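Local structure of transcriptional regulators (LACI-FAMILY TRANSCRIPTIONAL REGULATORY PROTEIN) (Corynebacterium glutamicum, 3GYB) at residues A85-T90 and G131-E136; T110-D115 and P261-R266; T141-A144 and E148-S151. The protein probably acts as a LacI-family transcriptional regulator that binds regulatory DNA, its periplasmic-binding-protein-like core carrying a magnesium ion in the crystal. One frame throughout, in Å; residues are numbered along the deposited sequence.

Interaction 1. Residues A85-T90 and G131-E136; sequences AGTRIT and GLRRFE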
ATOM      1  N   ALA A  85       7.846   7.244 -15.785  1.00 19.20           N
ATOM      2  CA  ALA A  85       6.428   6.902 -15.744  1.00 20.67           C
ATOM      3  C   ALA A  85       5.685   7.469 -14.541  1.00 23.42           C
ATOM      4  O   ALA A  85       6.180   7.434 -13.417  1.00 22.79           O
ATOM      5  CB  ALA A  85       6.269   5.389 -15.770  1.00 21.28           C
ATOM      6  N   GLY A  86       4.487   7.989 -14.791  1.00 25.10           N
ATOM      7  CA  GLY A  86       3.683   8.530 -13.710  1.00 28.16           C
ATOM      8  C   GLY A  86       3.916  10.003 -13.461  1.00 31.17           C
ATOM      9  O   GLY A  86       3.075  10.678 -12.867  1.00 33.73           O
ATOM     10  N   THR A  87       5.064  10.500 -13.905  1.00 31.95           N
ATOM     11  CA  THR A  87       5.402  11.907 -13.733  1.00 33.50           C
ATOM     12  C   THR A  87       6.306  12.364 -14.870  1.00 33.97           C
ATOM     13  O   THR A  87       6.520  11.631 -15.837  1.00 33.80           O
ATOM     14  CB  THR A  87       6.119  12.152 -12.381  1.00 34.83           C
ATOM     15  OG1 THR A  87       6.356  13.558 -12.209  1.00 34.66           O
ATOM     16  CG2 THR A  87       7.445  11.407 -12.335  1.00 34.37           C
ATOM     17  N   ARG A  88       6.830  13.577 -14.750  1.00 34.65           N
ATOM     18  CA  ARG A  88       7.706  14.153 -15.764  1.00 36.04           C
ATOM     19  C   ARG A  88       8.066  15.574 -15.357  1.00 37.71           C
ATOM     20  O   ARG A  88       7.447  16.149 -14.459  1.00 37.45           O
ATOM     21  CB  ARG A  88       6.997  14.186 -17.122  1.00 35.63           C
ATOM     22  CG  ARG A  88       5.620  14.826 -17.062  1.00 33.84           C
ATOM     23  CD  ARG A  88       4.990  15.004 -18.432  1.00 32.14           C
ATOM     24  NE  ARG A  88       5.107  13.813 -19.268  1.00 30.14           N
ATOM     25  CZ  ARG A  88       4.186  13.428 -20.147  1.00 28.99           C
ATOM     26  NH1 ARG A  88       3.074  14.136 -20.293  1.00 28.68           N
ATOM     27  NH2 ARG A  88       4.384  12.350 -20.894  1.00 29.25           N
ATOM     28  N   ILE A  89       9.072  16.137 -16.017  1.00 39.20           N
ATOM     29  CA  ILE A  89       9.484  17.503 -15.732  1.00 41.26           C
ATOM     30  C   ILE A  89       8.510  18.383 -16.507  1.00 42.08           C
ATOM     31  O   ILE A  89       8.377  18.250 -17.724  1.00 41.96           O
ATOM     32  CB  ILE A  89      10.918  17.775 -16.229  1.00 42.40           C
ATOM     33  CG1 ILE A  89      11.835  16.607 -15.851  1.00 43.63           C
ATOM     34  CG2 ILE A  89      11.440  19.065 -15.616  1.00 43.33           C
ATOM     35  CD1 ILE A  89      11.908  16.329 -14.360  1.00 44.53           C
ATOM     36  N   THR A  90       7.823  19.273 -15.800  1.00 42.81           N
ATOM     37  CA  THR A  90       6.845  20.152 -16.430  1.00 43.89           C
ATOM     38  C   THR A  90       7.391  20.885 -17.653  1.00 44.79           C
ATOM     39  O   THR A  90       6.670  21.095 -18.629  1.00 44.09           O
ATOM     40  CB  THR A  90       6.310  21.200 -15.428  1.00 44.50           C
ATOM     41  OG1 THR A  90       5.743  20.533 -14.292  1.00 43.85           O
ATOM     42  CG2 THR A  90       5.238  22.060 -16.082  1.00 44.32           C
ATOM     43  N   GLY A 131       2.593  17.062  -7.938  1.00 17.74           N
ATOM     44  CA  GLY A 131       1.932  17.844  -6.909  1.00 17.00           C
ATOM     45  C   GLY A 131       1.847  19.312  -7.280  1.00 18.12           C
ATOM     46  O   GLY A 131       0.799  19.945  -7.117  1.00 16.14           O
ATOM     47  N   LEU A 132       2.949  19.861  -7.781  1.00 17.16           N
ATOM     48  CA  LEU A 132       2.983  21.266  -8.171  1.00 19.49           C
ATOM     49  C   LEU A 132       1.986  21.535  -9.288  1.00 17.92           C
ATOM     50  O   LEU A 132       1.265  22.532  -9.257  1.00 17.95           O
ATOM     51  CB  LEU A 132       4.394  21.664  -8.618  1.00 22.46           C
ATOM     52  CG  LEU A 132       5.289  22.293  -7.544  1.00 28.19           C
ATOM     53  CD1 LEU A 132       5.537  21.310  -6.416  1.00 30.33           C
ATOM     54  CD2 LEU A 132       6.605  22.727  -8.176  1.00 30.72           C
ATOM     55  N   ARG A 133       1.944  20.642 -10.271  1.00 17.05           N
ATOM     56  CA  ARG A 133       1.022  20.787 -11.386  1.00 16.67           C
ATOM     57  C   ARG A 133      -0.428  20.766 -10.905  1.00 15.76           C
ATOM     58  O   ARG A 133      -1.250  21.568 -11.351  1.00 16.74           O
ATOM     59  CB  ARG A 133       1.250  19.672 -12.413  1.00 17.65           C
ATOM     60  CG  ARG A 133       2.558  19.804 -13.194  1.00 20.60           C
ATOM     61  CD  ARG A 133       2.595  18.829 -14.370  1.00 22.12           C
ATOM     62  NE  ARG A 133       2.819  17.445 -13.958  1.00 24.74           N
ATOM     63  CZ  ARG A 133       4.011  16.932 -13.671  1.00 26.90           C
ATOM     64  NH1 ARG A 133       5.100  17.688 -13.749  1.00 27.03           N
ATOM     65  NH2 ARG A 133       4.119  15.656 -13.318  1.00 26.59           N
ATOM     66  N   ARG A 134      -0.743  19.853  -9.992  1.00 15.16           N
ATOM     67  CA  ARG A 134      -2.101  19.757  -9.474  1.00 13.57           C
ATOM     68  C   ARG A 134      -2.471  20.989  -8.659  1.00 13.75           C
ATOM     69  O   ARG A 134      -3.622  21.421  -8.670  1.00 14.88           O
ATOM     70  CB  ARG A 134      -2.252  18.475  -8.648  1.00 12.69           C
ATOM     71  CG  ARG A 134      -2.130  17.233  -9.522  1.00 11.13           C
ATOM     72  CD  ARG A 134      -2.088  15.935  -8.735  1.00 13.18           C
ATOM     73  NE  ARG A 134      -1.618  14.848  -9.594  1.00 14.37           N
ATOM     74  CZ  ARG A 134      -1.349  13.614  -9.176  1.00 15.50           C
ATOM     75  NH1 ARG A 134      -1.506  13.286  -7.898  1.00 16.25           N
ATOM     76  NH2 ARG A 134      -0.901  12.709 -10.039  1.00 15.03           N
ATOM     77  N   PHE A 135      -1.491  21.560  -7.964  1.00 13.42           N
ATOM     78  CA  PHE A 135      -1.722  22.761  -7.170  1.00 14.20           C
ATOM     79  C   PHE A 135      -1.970  23.940  -8.103  1.00 16.06           C
ATOM     80  O   PHE A 135      -2.886  24.730  -7.888  1.00 14.53           O
ATOM     81  CB  PHE A 135      -0.509  23.061  -6.280  1.00 13.22           C
ATOM     82  CG  PHE A 135      -0.435  24.495  -5.825  1.00 15.76           C
ATOM     83  CD1 PHE A 135      -1.315  24.984  -4.862  1.00 15.84           C
ATOM     84  CD2 PHE A 135       0.485  25.366  -6.399  1.00 15.89           C
ATOM     85  CE1 PHE A 135      -1.280  26.326  -4.477  1.00 18.21           C
ATOM     86  CE2 PHE A 135       0.528  26.710  -6.022  1.00 17.18           C
ATOM     87  CZ  PHE A 135      -0.357  27.189  -5.059  1.00 18.03           C
ATOM     88  N   GLU A 136      -1.147  24.057  -9.139  1.00 16.13           N
ATOM     89  CA  GLU A 136      -1.294  25.152 -10.091  1.00 16.70           C
ATOM     90  C   GLU A 136      -2.642  25.095 -10.802  1.00 16.59           C
ATOM     91  O   GLU A 136      -3.300  26.121 -10.991  1.00 15.71           O
ATOM     92  CB  GLU A 136      -0.148  25.119 -11.104  1.00 19.06           C
ATOM     93  CG  GLU A 136       1.217  25.329 -10.473  1.00 25.26           C
ATOM     94  CD  GLU A 136       2.332  25.392 -11.499  1.00 28.72           C
ATOM     95  OE1 GLU A 136       2.451  24.450 -12.314  1.00 31.98           O
ATOM     96  OE2 GLU A 136       3.093  26.381 -11.486  1.00 34.21           O
TER
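Arg133 NH1 is shared by two oxygens of the facing loop, the backbone O of Arg88 at 2.9 Å and the hydroxyl OG1 of Thr90 at 3.0 Å. The contact joins helix 129-144 of one lobe to the loop after strand 82-85 of the other in the two-lobed periplasmic-binding-protein-like fold of the LacI family, consistent with a place beside the cleft. A third bond leaves the neighbouring nitrogen, NH2 of Arg133, for Thr87 OG1 at 3.3 Å. Both threonine oxygens lie in the guanidinium plane, at its edge; the bond to Thr90 is the straighter of the two made by NH1, with an N-H...O angle of 154°. The Arg88 carbonyl is met less squarely, since that oxygen stands 28° out of the guanidinium plane.

Arginine suits this place because it carries several N-H donors on one rigid plate at the end of a long arm, and the loop turns three oxygens toward it. The arm bends at chi3, which turns the plate across the loop. Its NE makes a salt bridge with Asp102, so bonds from three nitrogens fix the rotation of the plate, and the carboxylate probably offsets its charge. Arg88 approaches with its aliphatic part: CG lies over one guanidinium face, while its own polar end is directed elsewhere, to the His257 carbonyl, Ser97 and Thr258. In Thr87, OG1 is anti to the backbone N (chi1 -176°) and reaches out to the arginine; threonine's short branch brings an acceptor there without a flexible arm. Thr90 serves twice, for besides accepting from NH1 its OG1 rests 3.4 Å from Arg133 CG, alongside the aliphatic arm.

Interaction 2. Residues T110-D115 and P261-R266; sequences TKHLID and PSLIER
His112, on helix 102-115, turns its imidazole toward strand 258-264 and the residue just after it: Leu263 covers a face of the ring and Glu265, past the strand's end, stands by its edge. The contact is helix-on-sheet packing at the surface of the periplasmic-binding-protein-like fold. With CG anti to the backbone N (chi1 -178°), the ring is carried away from the helix and across the gap to the strand. Leu263 takes a similar first torsion (169°) and bends at chi2 (69°), which presents one methyl, CD2, to the imidazole. Leu263 CD2 lies 3.7 Å from the centroid of the His112 ring and close to the ring normal, a CH-pi contact displaced slightly toward ND1. The two side chains cross at about a right angle, and of the two leucine methyls CD2 is the one in contact.

Glu265 reaches the ring differently. Its backbone does not direct the side chain at the helix, but the chain runs extended beyond CG and brings OE1 to within 3.6 Å of His112 CE1, the carboxylate plane steeply inclined to the ring. A water in the imidazole plane connects the two polar ends, 2.8 Å from His112 NE2 and 2.8 Å from Glu265 OE1, to which it donates. Leu263 also packs on Ile209 of strand 207-211, which Leu113 of the helix touches as well.

Histidine fits the boundary because it offers a flat face to a methyl and a nitrogen to water at once. The glutamate would probably favour a protonated imidazole, though only modestly, since the link between them runs through water.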
ATOM      1  N   THR A 110     -11.434  19.789  -9.121  1.00 13.22           N
ATOM      2  CA  THR A 110     -11.873  21.083  -8.625  1.00 13.34           C
ATOM      3  C   THR A 110     -13.236  21.452  -9.185  1.00 14.26           C
ATOM      4  O   THR A 110     -14.121  21.886  -8.448  1.00 12.67           O
ATOM      5  CB  THR A 110     -10.848  22.169  -8.986  1.00 13.14           C
ATOM      6  OG1 THR A 110      -9.556  21.758  -8.523  1.00 14.11           O
ATOM      7  CG2 THR A 110     -11.208  23.494  -8.330  1.00 13.20           C
ATOM      8  N   LYS A 111     -13.401  21.265 -10.490  1.00 14.49           N
ATOM      9  CA  LYS A 111     -14.661  21.576 -11.148  1.00 15.03           C
ATOM     10  C   LYS A 111     -15.786  20.727 -10.559  1.00 15.11           C
ATOM     11  O   LYS A 111     -16.913  21.195 -10.422  1.00 16.69           O
ATOM     12  CB  LYS A 111     -14.545  21.326 -12.655  1.00 17.15           C
ATOM     13  CG  LYS A 111     -15.811  21.657 -13.452  1.00 20.87           C
ATOM     14  CD  LYS A 111     -16.168  23.131 -13.346  1.00 25.15           C
ATOM     15  CE  LYS A 111     -17.368  23.474 -14.219  1.00 26.49           C
ATOM     16  NZ  LYS A 111     -17.148  23.081 -15.636  1.00 30.89           N
ATOM     17  N   HIS A 112     -15.481  19.481 -10.199  1.00 13.92           N
ATOM     18  CA  HIS A 112     -16.501  18.609  -9.618  1.00 15.19           C
ATOM     19  C   HIS A 112     -17.011  19.206  -8.311  1.00 14.81           C
ATOM     20  O   HIS A 112     -18.216  19.260  -8.073  1.00 14.97           O
ATOM     21  CB  HIS A 112     -15.935  17.206  -9.362  1.00 14.26           C
ATOM     22  CG  HIS A 112     -16.939  16.236  -8.814  1.00 15.31           C
ATOM     23  ND1 HIS A 112     -18.105  15.919  -9.476  1.00 15.45           N
ATOM     24  CD2 HIS A 112     -16.938  15.500  -7.677  1.00 15.68           C
ATOM     25  CE1 HIS A 112     -18.781  15.029  -8.770  1.00 14.60           C
ATOM     26  NE2 HIS A 112     -18.094  14.757  -7.674  1.00 16.44           N
ATOM     27  N   LEU A 113     -16.090  19.656  -7.460  1.00 13.81           N
ATOM     28  CA  LEU A 113     -16.474  20.254  -6.189  1.00 14.44           C
ATOM     29  C   LEU A 113     -17.276  21.529  -6.430  1.00 13.56           C
ATOM     30  O   LEU A 113     -18.263  21.792  -5.744  1.00 13.39           O
ATOM     31  CB  LEU A 113     -15.229  20.555  -5.349  1.00 13.77           C
ATOM     32  CG  LEU A 113     -14.454  19.309  -4.911  1.00 13.06           C
ATOM     33  CD1 LEU A 113     -13.245  19.724  -4.069  1.00 12.62           C
ATOM     34  CD2 LEU A 113     -15.374  18.395  -4.105  1.00 13.24           C
ATOM     35  N   ILE A 114     -16.851  22.317  -7.412  1.00 13.40           N
ATOM     36  CA  ILE A 114     -17.553  23.551  -7.752  1.00 14.89           C
ATOM     37  C   ILE A 114     -18.954  23.237  -8.271  1.00 15.65           C
ATOM     38  O   ILE A 114     -19.932  23.866  -7.855  1.00 16.36           O
ATOM     39  CB  ILE A 114     -16.775  24.353  -8.815  1.00 13.64           C
ATOM     40  CG1 ILE A 114     -15.475  24.877  -8.203  1.00 15.34           C
ATOM     41  CG2 ILE A 114     -17.622  25.520  -9.335  1.00 15.01           C
ATOM     42  CD1 ILE A 114     -14.542  25.507  -9.216  1.00 13.45           C
ATOM     43  N   ASP A 115     -19.062  22.261  -9.171  1.00 15.82           N
ATOM     44  CA  ASP A 115     -20.372  21.902  -9.705  1.00 16.27           C
ATOM     45  C   ASP A 115     -21.274  21.319  -8.616  1.00 16.67           C
ATOM     46  O   ASP A 115     -22.496  21.326  -8.755  1.00 18.81           O
ATOM     47  CB  ASP A 115     -20.243  20.911 -10.866  1.00 18.23           C
ATOM     48  CG  ASP A 115     -19.722  21.564 -12.135  1.00 21.68           C
ATOM     49  OD1 ASP A 115     -19.855  22.799 -12.268  1.00 24.19           O
ATOM     50  OD2 ASP A 115     -19.192  20.843 -13.005  1.00 25.00           O
ATOM     51  N   PRO A 261      -6.979  11.672 -17.565  1.00 16.03           N
ATOM     52  CA  PRO A 261      -7.471  11.235 -16.256  1.00 15.62           C
ATOM     53  C   PRO A 261      -8.996  11.308 -16.293  1.00 16.22           C
ATOM     54  O   PRO A 261      -9.575  11.858 -17.234  1.00 16.97           O
ATOM     55  CB  PRO A 261      -6.860  12.256 -15.311  1.00 14.52           C
ATOM     56  CG  PRO A 261      -6.925  13.516 -16.125  1.00 15.19           C
ATOM     57  CD  PRO A 261      -6.446  13.046 -17.492  1.00 15.70           C
ATOM     58  N   SER A 262      -9.652  10.754 -15.280  1.00 16.17           N
ATOM     59  CA  SER A 262     -11.105  10.778 -15.237  1.00 15.95           C
ATOM     60  C   SER A 262     -11.610  10.685 -13.806  1.00 14.83           C
ATOM     61  O   SER A 262     -10.924  10.171 -12.928  1.00 15.29           O
ATOM     62  CB  SER A 262     -11.681   9.628 -16.069  1.00 16.74           C
ATOM     63  OG  SER A 262     -11.150   8.379 -15.655  1.00 18.26           O
ATOM     64  N   LEU A 263     -12.811  11.202 -13.583  1.00 13.48           N
ATOM     65  CA  LEU A 263     -13.421  11.190 -12.263  1.00 13.89           C
ATOM     66  C   LEU A 263     -14.089   9.858 -11.948  1.00 14.68           C
ATOM     67  O   LEU A 263     -14.794   9.292 -12.784  1.00 14.90           O
ATOM     68  CB  LEU A 263     -14.466  12.306 -12.170  1.00 14.12           C
ATOM     69  CG  LEU A 263     -15.392  12.290 -10.949  1.00 13.63           C
ATOM     70  CD1 LEU A 263     -14.599  12.627  -9.694  1.00 14.05           C
ATOM     71  CD2 LEU A 263     -16.510  13.299 -11.152  1.00 13.88           C
ATOM     72  N   ILE A 264     -13.855   9.358 -10.737  1.00 14.42           N
ATOM     73  CA  ILE A 264     -14.485   8.125 -10.289  1.00 14.25           C
ATOM     74  C   ILE A 264     -15.238   8.535  -9.039  1.00 14.15           C
ATOM     75  O   ILE A 264     -14.635   8.847  -8.010  1.00 14.09           O
ATOM     76  CB  ILE A 264     -13.465   7.030  -9.921  1.00 15.03           C
ATOM     77  CG1 ILE A 264     -12.675   6.607 -11.164  1.00 16.84           C
ATOM     78  CG2 ILE A 264     -14.195   5.823  -9.344  1.00 14.88           C
ATOM     79  CD1 ILE A 264     -11.651   5.519 -10.893  1.00 19.14           C
ATOM     80  N   GLU A 265     -16.559   8.564  -9.139  1.00 13.17           N
ATOM     81  CA  GLU A 265     -17.383   8.959  -8.016  1.00 14.39           C
ATOM     82  C   GLU A 265     -17.691   7.798  -7.089  1.00 14.95           C
ATOM     83  O   GLU A 265     -18.203   6.755  -7.516  1.00 15.86           O
ATOM     84  CB  GLU A 265     -18.694   9.578  -8.505  1.00 16.44           C
ATOM     85  CG  GLU A 265     -18.522  10.892  -9.240  1.00 17.24           C
ATOM     86  CD  GLU A 265     -19.849  11.547  -9.561  1.00 20.33           C
ATOM     87  OE1 GLU A 265     -20.570  11.936  -8.614  1.00 21.02           O
ATOM     88  OE2 GLU A 265     -20.176  11.669 -10.760  1.00 24.20           O
ATOM     89  N   ARG A 266     -17.356   7.980  -5.819  1.00 13.69           N
ATOM     90  CA  ARG A 266     -17.637   6.971  -4.821  1.00 13.86           C
ATOM     91  C   ARG A 266     -18.455   7.616  -3.710  1.00 14.26           C
ATOM     92  O   ARG A 266     -19.434   8.305  -4.001  1.00 15.95           O
ATOM     93  CB  ARG A 266     -16.348   6.328  -4.298  1.00 12.86           C
ATOM     94  CG  ARG A 266     -15.651   5.486  -5.375  1.00 13.52           C
ATOM     95  CD  ARG A 266     -14.735   4.412  -4.800  1.00 13.43           C
ATOM     96  NE  ARG A 266     -14.143   3.612  -5.874  1.00 13.46           N
ATOM     97  CZ  ARG A 266     -12.990   3.892  -6.479  1.00 13.20           C
ATOM     98  NH1 ARG A 266     -12.277   4.952  -6.111  1.00 12.68           N
ATOM     99  NH2 ARG A 266     -12.564   3.128  -7.477  1.00 12.19           N
TER
HETATM  100  O   HOH W   1     -19.644  12.940  -6.160  1.00 19.84           O

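Interaction 3. Residues T141-A144 and E148-S151; sequences TMRA and EPLS
The turn closing the helix-to-strand half of a beta-alpha-beta unit, strand 121-124, helix 129-144 and strand 150-151, is packed here: Pro149, just ahead of the last strand, lies against the end of the helix. Two neighbouring helix residues meet its ring. Met142, a selenomethionine in this crystal, slides past the ring with its CB 3.8 Å from Pro149 CB. Bends at chi2 and chi3 (-68° and -73°) fold its chain back, and CE comes to rest 3.7 Å from Glu148 O. Such a flexible side chain suits the buried layer between helix and strand 121-124, where it also touches Ile121.

Arg143 comes to the proline from the more exposed side. Its chain is extended from CG to NE and crosses the pyrrolidine at about a right angle, so that Pro149 CG lies under one face of the guanidinium, 3.6 Å from Arg143 NH2. Glu148 runs alongside and points the same way; its chi2 bend (64°) helps bring the carboxylate back toward the helix. The resulting salt bridge, Arg143 NH2 to Glu148 OE1, is long at 3.9 Å, and the two flat groups stand steeply to one another. A water at the guanidinium edge accepts from Arg143 NE at 3.2 Å and donates weakly to Glu148 OE2, while NH1 has a weak, long ion pair with Glu139.

Proline suits the turn, being compact, apolar on its flanks and limited in backbone freedom. The contact is layered: apolar contact on the inner flank of the proline, and outside it a loose, partly hydrated charge pair that probably contributes modest electrostatic attraction.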
ATOM      1  N   THR A 141      -8.114  26.828 -11.836  1.00 17.08           N
ATOM      2  CA  THR A 141      -9.510  26.448 -11.990  1.00 16.37           C
ATOM      3  C   THR A 141     -10.384  27.230 -11.018  1.00 16.57           C
ATOM      4  O   THR A 141     -11.482  27.655 -11.382  1.00 18.20           O
ATOM      5  CB  THR A 141      -9.697  24.945 -11.760  1.00 15.22           C
ATOM      6  OG1 THR A 141      -8.907  24.228 -12.714  1.00 16.42           O
ATOM      7  CG2 THR A 141     -11.165  24.552 -11.918  1.00 15.75           C
HETATM    8  N   MSE A 142      -9.916  27.406  -9.785  1.00 16.34           N
HETATM    9  CA  MSE A 142     -10.692  28.167  -8.813  1.00 16.77           C
HETATM   10  C   MSE A 142     -10.877  29.604  -9.314  1.00 17.18           C
HETATM   11  O   MSE A 142     -11.987  30.116  -9.328  1.00 17.92           O
HETATM   12  CB  MSE A 142      -9.992  28.184  -7.445  1.00 17.20           C
HETATM   13  CG  MSE A 142     -10.065  26.862  -6.686  1.00 16.82           C
HETATM   14 SE   MSE A 142     -11.837  26.380  -6.060  1.00 22.77          SE
HETATM   15  CE  MSE A 142     -12.018  27.654  -4.612  1.00 20.08           C
ATOM     16  N   ARG A 143      -9.788  30.239  -9.742  1.00 17.26           N
ATOM     17  CA  ARG A 143      -9.867  31.612 -10.244  1.00 16.84           C
ATOM     18  C   ARG A 143     -10.660  31.727 -11.540  1.00 17.99           C
ATOM     19  O   ARG A 143     -11.291  32.750 -11.801  1.00 18.15           O
ATOM     20  CB  ARG A 143      -8.465  32.190 -10.440  1.00 18.15           C
ATOM     21  CG  ARG A 143      -7.702  32.349  -9.139  1.00 17.82           C
ATOM     22  CD  ARG A 143      -6.527  33.299  -9.282  1.00 22.34           C
ATOM     23  NE  ARG A 143      -5.875  33.501  -7.992  1.00 22.88           N
ATOM     24  CZ  ARG A 143      -4.949  32.695  -7.485  1.00 23.65           C
ATOM     25  NH1 ARG A 143      -4.549  31.630  -8.164  1.00 25.40           N
ATOM     26  NH2 ARG A 143      -4.440  32.944  -6.286  1.00 22.72           N
ATOM     27  N   ALA A 144     -10.629  30.684 -12.358  1.00 17.19           N
ATOM     28  CA  ALA A 144     -11.379  30.715 -13.608  1.00 18.22           C
ATOM     29  C   ALA A 144     -12.867  30.819 -13.287  1.00 17.99           C
ATOM     30  O   ALA A 144     -13.632  31.436 -14.028  1.00 18.39           O
ATOM     31  CB  ALA A 144     -11.112  29.456 -14.416  1.00 17.78           C
ATOM     32  N   GLU A 148     -11.596  32.204  -4.805  1.00 18.03           N
ATOM     33  CA  GLU A 148     -10.247  32.386  -4.291  1.00 18.32           C
ATOM     34  C   GLU A 148      -9.778  31.036  -3.767  1.00 18.14           C
ATOM     35  O   GLU A 148     -10.390  30.466  -2.863  1.00 17.26           O
ATOM     36  CB  GLU A 148     -10.233  33.417  -3.160  1.00 22.41           C
ATOM     37  CG  GLU A 148      -8.834  33.717  -2.627  1.00 26.18           C
ATOM     38  CD  GLU A 148      -7.930  34.359  -3.671  1.00 29.23           C
ATOM     39  OE1 GLU A 148      -6.694  34.339  -3.486  1.00 31.31           O
ATOM     40  OE2 GLU A 148      -8.451  34.895  -4.674  1.00 30.96           O
ATOM     41  N   PRO A 149      -8.685  30.507  -4.330  1.00 16.33           N
ATOM     42  CA  PRO A 149      -8.184  29.209  -3.874  1.00 16.19           C
ATOM     43  C   PRO A 149      -7.565  29.261  -2.483  1.00 16.96           C
ATOM     44  O   PRO A 149      -7.079  30.303  -2.041  1.00 16.85           O
ATOM     45  CB  PRO A 149      -7.166  28.838  -4.948  1.00 16.92           C
ATOM     46  CG  PRO A 149      -6.610  30.181  -5.339  1.00 17.04           C
ATOM     47  CD  PRO A 149      -7.861  31.034  -5.434  1.00 15.80           C
ATOM     48  N   LEU A 150      -7.601  28.126  -1.796  1.00 16.57           N
ATOM     49  CA  LEU A 150      -7.023  27.998  -0.470  1.00 15.51           C
ATOM     50  C   LEU A 150      -6.285  26.671  -0.433  1.00 15.48           C
ATOM     51  O   LEU A 150      -6.838  25.644  -0.819  1.00 14.25           O
ATOM     52  CB  LEU A 150      -8.112  28.002   0.604  1.00 16.42           C
ATOM     53  CG  LEU A 150      -7.640  27.700   2.030  1.00 16.73           C
ATOM     54  CD1 LEU A 150      -6.681  28.780   2.511  1.00 18.82           C
ATOM     55  CD2 LEU A 150      -8.845  27.620   2.951  1.00 18.36           C
ATOM     56  N   SER A 151      -5.034  26.701   0.015  1.00 15.31           N
ATOM     57  CA  SER A 151      -4.223  25.491   0.104  1.00 16.79           C
ATOM     58  C   SER A 151      -3.322  25.597   1.320  1.00 18.31           C
ATOM     59  O   SER A 151      -3.092  26.695   1.838  1.00 18.50           O
ATOM     60  CB  SER A 151      -3.338  25.335  -1.141  1.00 16.11           C
ATOM     61  OG  SER A 151      -4.100  25.318  -2.333  1.00 20.25           O
TER
HETATM   62  O   HOH W   2      -7.347  36.255  -7.536  1.00 44.44           O

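Overall arrangement
Helix 129-144 connects interactions 1 and 3, whose centres lie about 18 Å apart: its early part grips the 85-90 loop and its end packs on the turn before strand 150-151. The two touch where Phe135 CE1 meets Ser151 OG at 3.7 Å. Interaction 2 lies about 15 Å from interaction 3, centre to centre, and the helices they use pack together, Thr110 CG2 lying 3.7 Å from Met142 SE. Interactions 1 and 2 come no closer than about 6 Å between nearest atoms. The magnesium ion, held by Asp212, Asp229 and Ser231, is about 13 Å from the side chains of both Thr87 and Leu263; interaction 3 is remote from it.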